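Local coordinates for protein bifunctional endo-1,4-beta-xylanase A (Neocallimastix patriciarum, PDB 2VG9) that hydrolyses internal beta-1,4 linkages of xylan as an endo-xylanase of glycoside hydrolase family 11, here in a loop-swapped mutant form, at residues K179-K183 / Q184-I188. Residues are numbered along the deposited sequence; the frame is centred on the assembly and turned at random.
Sequences KEWAK and QGWGI
Trp186 folds back against Trp181 where the chain leaves its helix through a Schellman motif. Two bonds back into the last turn define it: Gly185 N to Ala182 O at 2.9 Å, and a weak one from Trp186 N to Trp181 O at 3.5 Å. The same Trp181 O also accepts Gln184 N at 3.1 Å, and a type I beta turn runs from Ala182 to Gly185. Glycine suits this corner because its positive phi (93°) would press a side chain against the preceding carbonyl.

The tight part is where the six-membered ring of Trp186 meets CB and the five-membered ring of Trp181. With CG turned beside its own backbone N (chi1 -50°), Trp186 reaches back: Trp186 CZ3 lies 3.5 Å from Trp181 CD1, and Trp186 CE3 the same distance from Trp181 CB. The planes are 25° apart but slid so far that they hardly overlap; one face of the Trp186 ring instead takes Trp181 O and Gln184 CB near its rim. Trp186 stays partly exposed, whereas buried Trp181 spans from helix to strands.

Packing is sparser round Ala182, whose small CB meets Ile188 CG1 at 4.2 Å; the buried, branched apolar chain of Ile188 starts toward the helix end. A water bridges Ala182 O and Trp186 O, while Gly185 and Lys183, whose long polar chain leads away, lie on the solvent side.

The turn carries the chain from helix 174-182 toward strand 190-200 of the beta jelly roll. Trp181 and Ile188 both rest on Phe99 of strand 89-100, and Trp181 also meets Ile139 of strand 135-145, the strand whose Gln141 Trp186 touches.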
ATOM      1  N   LYS A 179      -9.639  -4.557  12.339  1.00 11.53           N
ATOM      2  CA  LYS A 179     -10.318  -5.318  13.421  1.00 13.44           C
ATOM      3  C   LYS A 179      -9.845  -6.764  13.471  1.00 12.64           C
ATOM      4  O   LYS A 179      -9.533  -7.287  14.549  1.00 13.17           O
ATOM      5  CB  LYS A 179     -11.839  -5.325  13.241  1.00 12.86           C
ATOM      6  CG  LYS A 179     -12.562  -4.091  13.759  1.00 16.59           C
ATOM      7  CD  LYS A 179     -14.087  -4.217  13.480  1.00 16.90           C
ATOM      8  CE  LYS A 179     -14.704  -2.854  13.102  1.00 23.79           C
ATOM      9  NZ  LYS A 179     -16.161  -2.729  13.508  1.00 27.22           N
ATOM     10  N   GLU A 180      -9.777  -7.397  12.297  1.00 12.35           N
ATOM     11  CA  GLU A 180      -9.220  -8.748  12.162  1.00 12.58           C
ATOM     12  C   GLU A 180      -7.805  -8.868  12.659  1.00 12.97           C
ATOM     13  O   GLU A 180      -7.485  -9.869  13.318  1.00 13.50           O
ATOM     14  CB  GLU A 180      -9.336  -9.291  10.723  1.00 12.38           C
ATOM     15  CG  GLU A 180     -10.790  -9.633  10.315  1.00 15.43           C
ATOM     16  CD  GLU A 180     -11.380 -10.878  11.018  1.00 21.15           C
ATOM     17  OE1 GLU A 180     -10.681 -11.584  11.767  1.00 20.60           O
ATOM     18  OE2 GLU A 180     -12.573 -11.163  10.812  1.00 26.19           O
ATOM     19  N   TRP A 181      -6.937  -7.891  12.344  1.00 11.50           N
ATOM     20  CA  TRP A 181      -5.564  -7.929  12.865  1.00 12.10           C
ATOM     21  C   TRP A 181      -5.522  -7.752  14.390  1.00 13.36           C
ATOM     22  O   TRP A 181      -4.772  -8.447  15.112  1.00 13.76           O
ATOM     23  CB  TRP A 181      -4.690  -6.891  12.163  1.00 11.50           C
ATOM     24  CG  TRP A 181      -4.615  -7.028  10.640  1.00 11.78           C
ATOM     25  CD1 TRP A 181      -4.809  -8.164   9.871  1.00 12.64           C
ATOM     26  CD2 TRP A 181      -4.324  -5.968   9.711  1.00 10.08           C
ATOM     27  NE1 TRP A 181      -4.664  -7.851   8.525  1.00 13.09           N
ATOM     28  CE2 TRP A 181      -4.361  -6.515   8.412  1.00 10.14           C
ATOM     29  CE3 TRP A 181      -4.052  -4.600   9.862  1.00  9.03           C
ATOM     30  CZ2 TRP A 181      -4.138  -5.740   7.272  1.00 10.68           C
ATOM     31  CZ3 TRP A 181      -3.818  -3.842   8.734  1.00 10.28           C
ATOM     32  CH2 TRP A 181      -3.886  -4.405   7.457  1.00 11.62           C
ATOM     33  N   ALA A 182      -6.346  -6.823  14.879  1.00 14.03           N
ATOM     34  CA  ALA A 182      -6.523  -6.591  16.305  1.00 15.18           C
ATOM     35  C   ALA A 182      -6.968  -7.875  17.026  1.00 15.20           C
ATOM     36  O   ALA A 182      -6.444  -8.190  18.092  1.00 16.63           O
ATOM     37  CB  ALA A 182      -7.514  -5.453  16.528  1.00 15.32           C
ATOM     38  N   LYS A 183      -7.871  -8.632  16.404  1.00 15.92           N
ATOM     39  CA  LYS A 183      -8.394  -9.884  16.956  1.00 16.93           C
ATOM     40  C   LYS A 183      -7.313 -10.938  17.168  1.00 16.28           C
ATOM     41  O   LYS A 183      -7.540 -11.876  17.922  1.00 15.26           O
ATOM     42  CB  LYS A 183      -9.434 -10.500  16.035  1.00 17.32           C
ATOM     43  CG  LYS A 183     -10.862 -10.285  16.418  1.00 22.11           C
ATOM     44  CD  LYS A 183     -11.750 -10.773  15.281  1.00 27.03           C
ATOM     45  CE  LYS A 183     -13.190 -10.900  15.710  1.00 33.21           C
ATOM     46  NZ  LYS A 183     -13.839  -9.572  15.909  1.00 36.48           N
ATOM     47  N   GLN A 184      -6.189 -10.810  16.452  1.00 15.47           N
ATOM     48  CA  GLN A 184      -5.065 -11.750  16.554  1.00 16.23           C
ATOM     49  C   GLN A 184      -4.190 -11.456  17.739  1.00 16.98           C
ATOM     50  O   GLN A 184      -3.295 -12.249  18.091  1.00 17.66           O
ATOM     51  CB  GLN A 184      -4.199 -11.746  15.282  1.00 16.51           C
ATOM     52  CG  GLN A 184      -4.969 -11.953  13.948  1.00 15.05           C
ATOM     53  CD  GLN A 184      -5.979 -13.113  14.009  1.00 19.27           C
ATOM     54  OE1 GLN A 184      -7.209 -12.924  13.816  1.00 19.75           O
ATOM     55  NE2 GLN A 184      -5.474 -14.306  14.277  1.00 15.00           N
ATOM     56  N   GLY A 185      -4.438 -10.311  18.356  1.00 16.84           N
ATOM     57  CA  GLY A 185      -3.621  -9.861  19.446  1.00 16.95           C
ATOM     58  C   GLY A 185      -2.506  -8.959  18.998  1.00 16.51           C
ATOM     59  O   GLY A 185      -1.657  -8.629  19.800  1.00 17.52           O
ATOM     60  N   TRP A 186      -2.479  -8.567  17.722  1.00 15.66           N
ATOM     61  CA  TRP A 186      -1.399  -7.725  17.240  1.00 15.35           C
ATOM     62  C   TRP A 186      -1.582  -6.292  17.698  1.00 15.54           C
ATOM     63  O   TRP A 186      -2.701  -5.782  17.709  1.00 15.82           O
ATOM     64  CB  TRP A 186      -1.273  -7.771  15.711  1.00 14.76           C
ATOM     65  CG  TRP A 186      -1.229  -9.177  15.140  1.00 13.81           C
ATOM     66  CD1 TRP A 186      -0.902 -10.325  15.798  1.00 14.32           C
ATOM     67  CD2 TRP A 186      -1.462  -9.544  13.781  1.00 12.58           C
ATOM     68  NE1 TRP A 186      -0.946 -11.390  14.934  1.00 15.74           N
ATOM     69  CE2 TRP A 186      -1.307 -10.938  13.689  1.00 12.16           C
ATOM     70  CE3 TRP A 186      -1.810  -8.823  12.634  1.00 12.79           C
ATOM     71  CZ2 TRP A 186      -1.479 -11.635  12.491  1.00 14.12           C
ATOM     72  CZ3 TRP A 186      -1.990  -9.516  11.438  1.00 14.97           C
ATOM     73  CH2 TRP A 186      -1.848 -10.907  11.380  1.00 13.00           C
ATOM     74  N   GLY A 187      -0.482  -5.651  18.079  1.00 15.05           N
ATOM     75  CA  GLY A 187      -0.519  -4.256  18.540  1.00 14.81           C
ATOM     76  C   GLY A 187      -0.843  -3.267  17.415  1.00 14.87           C
ATOM     77  O   GLY A 187      -0.298  -3.399  16.306  1.00 13.29           O
ATOM     78  N   ILE A 188      -1.716  -2.293  17.721  1.00 13.78           N
ATOM     79  CA  ILE A 188      -2.257  -1.321  16.758  1.00 14.65           C
ATOM     80  C   ILE A 188      -1.995   0.112  17.209  1.00 13.65           C
ATOM     81  O   ILE A 188      -2.583   0.562  18.195  1.00 12.67           O
ATOM     82  CB  ILE A 188      -3.808  -1.471  16.587  1.00 15.53           C
ATOM     83  CG1 ILE A 188      -4.221  -2.937  16.303  1.00 18.39           C
ATOM     84  CG2 ILE A 188      -4.357  -0.447  15.540  1.00 15.45           C
ATOM     85  CD1 ILE A 188      -3.848  -3.468  14.882  1.00 16.91           C
TER
HETATM   86  O   HOH W   1      -4.990  -6.377  19.523  1.00 27.36           O